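Local coordinates for oxidoreductase (Azotobacter vinelandii, PDB 7D5M), which binds NAD+ and, as a homologue of inositol dehydrogenase, probably oxidises a sugar-like or polyol substrate with it, at residues Arg222-Met227 with Glu249-Ala254. Sequence-based numbering, arbitrary orientation.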
loop_
_atom_site.group_PDB
_atom_site.type_symbol
_atom_site.label_atom_id
_atom_site.label_comp_id
_atom_site.label_asym_id
_atom_site.label_seq_id
_atom_site.Cartn_x
_atom_site.Cartn_y
_atom_site.Cartn_z
ATOM N N ARG A 222 18.145 5.073 27.555
ATOM C CA ARG A 222 18.860 4.019 28.309
ATOM C C ARG A 222 17.853 2.958 28.731
ATOM O O ARG A 222 16.846 3.314 29.358
ATOM C CB ARG A 222 19.544 4.605 29.545
ATOM C CG ARG A 222 20.603 5.648 29.223
ATOM C CD ARG A 222 21.801 5.082 28.483
ATOM N NE ARG A 222 22.767 6.149 28.244
ATOM C CZ ARG A 222 22.853 6.879 27.133
ATOM N NH1 ARG A 222 22.048 6.655 26.105
ATOM N NH2 ARG A 222 23.759 7.836 27.052
ATOM N N ILE A 223 18.144 1.702 28.417
ATOM C CA ILE A 223 17.317 0.554 28.867
ATOM C C ILE A 223 17.571 0.360 30.367
ATOM O O ILE A 223 18.758 0.227 30.761
ATOM C CB ILE A 223 17.626 -0.711 28.047
ATOM C CG1 ILE A 223 17.471 -0.469 26.544
ATOM C CG2 ILE A 223 16.768 -1.869 28.524
ATOM C CD1 ILE A 223 18.174 -1.492 25.690
ATOM N N LYS A 224 16.504 0.379 31.168
ATOM C CA LYS A 224 16.559 0.124 32.631
ATOM C C LYS A 224 16.442 -1.383 32.892
ATOM O O LYS A 224 17.253 -1.932 33.675
ATOM C CB LYS A 224 15.443 0.890 33.339
ATOM C CG LYS A 224 15.499 0.808 34.857
ATOM C CD LYS A 224 14.180 1.059 35.536
ATOM C CE LYS A 224 13.529 2.359 35.118
ATOM N NZ LYS A 224 12.054 2.275 35.204
ATOM N N ARG A 225 15.453 -2.041 32.278
ATOM C CA ARG A 225 15.188 -3.489 32.478
ATOM C C ARG A 225 14.684 -4.085 31.170
ATOM O O ARG A 225 14.114 -3.335 30.381
ATOM C CB ARG A 225 14.097 -3.744 33.520
ATOM C CG ARG A 225 14.346 -3.123 34.883
ATOM C CD ARG A 225 13.473 -3.789 35.933
ATOM N NE ARG A 225 12.055 -3.709 35.599
ATOM C CZ ARG A 225 11.099 -4.486 36.109
ATOM N NH1 ARG A 225 11.401 -5.441 36.975
ATOM N NH2 ARG A 225 9.841 -4.314 35.741
ATOM N N LEU A 226 14.854 -5.391 30.981
ATOM C CA LEU A 226 14.178 -6.084 29.866
ATOM C C LEU A 226 13.798 -7.499 30.284
ATOM O O LEU A 226 14.340 -8.038 31.265
ATOM C CB LEU A 226 15.026 -6.049 28.588
ATOM C CG LEU A 226 16.345 -6.820 28.546
ATOM C CD1 LEU A 226 16.142 -8.324 28.434
ATOM C CD2 LEU A 226 17.167 -6.345 27.352
ATOM N N MET A 227 12.851 -8.062 29.554
ATOM C CA MET A 227 12.563 -9.507 29.601
ATOM C C MET A 227 12.566 -10.030 28.170
ATOM O O MET A 227 12.260 -9.260 27.222
ATOM C CB MET A 227 11.225 -9.795 30.276
ATOM C CG MET A 227 10.111 -8.923 29.777
ATOM S SD MET A 227 8.529 -9.713 30.071
ATOM C CE MET A 227 8.753 -11.204 29.095
ATOM N N GLU A 249 11.837 -1.720 29.445
ATOM C CA GLU A 249 11.508 -0.427 30.083
ATOM C C GLU A 249 12.735 0.464 29.957
ATOM O O GLU A 249 13.809 0.039 30.404
ATOM C CB GLU A 249 11.168 -0.592 31.563
ATOM C CG GLU A 249 10.187 -1.707 31.856
ATOM C CD GLU A 249 9.883 -1.867 33.339
ATOM O OE1 GLU A 249 10.591 -1.231 34.150
ATOM O OE2 GLU A 249 8.941 -2.628 33.683
ATOM N N TYR A 250 12.578 1.629 29.345
ATOM C CA TYR A 250 13.622 2.677 29.303
ATOM C C TYR A 250 13.556 3.500 30.590
ATOM O O TYR A 250 12.468 3.597 31.196
ATOM C CB TYR A 250 13.431 3.586 28.094
ATOM C CG TYR A 250 13.572 2.899 26.762
ATOM C CD1 TYR A 250 14.821 2.640 26.225
ATOM C CD2 TYR A 250 12.463 2.521 26.025
ATOM C CE1 TYR A 250 14.967 2.017 25.000
ATOM C CE2 TYR A 250 12.595 1.901 24.793
ATOM C CZ TYR A 250 13.851 1.652 24.276
ATOM O OH TYR A 250 14.021 1.044 23.061
ATOM N N GLU A 251 14.688 4.093 30.984
ATOM C CA GLU A 251 14.710 5.152 32.028
ATOM C C GLU A 251 13.749 6.248 31.566
ATOM O O GLU A 251 13.850 6.656 30.394
ATOM C CB GLU A 251 16.119 5.717 32.241
ATOM C CG GLU A 251 17.108 4.731 32.836
ATOM C CD GLU A 251 16.879 4.337 34.287
ATOM O OE1 GLU A 251 16.043 4.981 34.964
ATOM O OE2 GLU A 251 17.535 3.372 34.735
ATOM N N GLY A 252 12.836 6.684 32.435
ATOM C CA GLY A 252 11.875 7.767 32.137
ATOM C C GLY A 252 10.494 7.230 31.788
ATOM O O GLY A 252 9.548 8.034 31.717
ATOM N N GLY A 253 10.356 5.915 31.602
ATOM C CA GLY A 253 9.040 5.248 31.554
ATOM C C GLY A 253 8.624 4.785 30.163
ATOM O O GLY A 253 7.633 4.029 30.087
ATOM N N ALA A 254 9.327 5.185 29.099
ATOM C CA ALA A 254 9.038 4.702 27.726
ATOM C C ALA A 254 9.219 3.179 27.682
ATOM O O ALA A 254 9.989 2.632 28.489
ATOM C CB ALA A 254 9.896 5.391 26.690
HETATM O O HOH W 1 16.016 6.701 28.783
#
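A classic beta bulge marks the end of the antiparallel hairpin formed by strands 223-231 and 243-250, in the mixed sheet of the C-terminal alpha/beta domain: two consecutive residues, Lys224 and Arg225, stand opposite the single residue Glu249. The carbonyl oxygen of Glu249 takes two N-H groups, from Lys224 N at 2.8 Å and Arg225 N at 3.2 Å, both in its carbonyl plane, while Glu249 N returns a bond to Arg225 O. The extra residue shifts the register by one, and Ile223 then pairs with Tyr250 as a non-hydrogen-bonded pair. Past this pair Glu251 N reaches Arg222 O almost in line with the C=O bond, at 175°, and one water spans Arg222 N and Glu251 O. Tyr250 to Gly253 form a type II turn, so Tyr250, paired with Ile223, also opens the turn, and Glu251, bonded to Arg222, lies within it.

On the other side of the sheet from Ile223, the Arg225 and Glu249 side chains run side by side in the same direction. With CG anti to the carbonyl carbon (chi1 -48°) and the chain extended beyond it, Glu249 carries its carboxylate to the guanidinium edge, the two planes 57° apart. Trp386 makes a cation-pi contact with Arg225. Lys224 extends the charge network, its NZ making a long salt bridge to Glu249 OE1, and its aliphatic chain lies roughly perpendicular to the Glu251 side chain, CG lying 3.3 Å from Glu251 OE2. Ile223 CG1 rests 3.9 Å from Tyr250 CE1, next to Trp372 of helix 363-381; Phe221 meets the tyrosine ring edge-to-face. In the salt bridge itself, Arg225 NH2 lies 2.8 Å from Glu249 OE2, which it meets from above the carboxylate plane, whereas the NE bond to OE1 is weak.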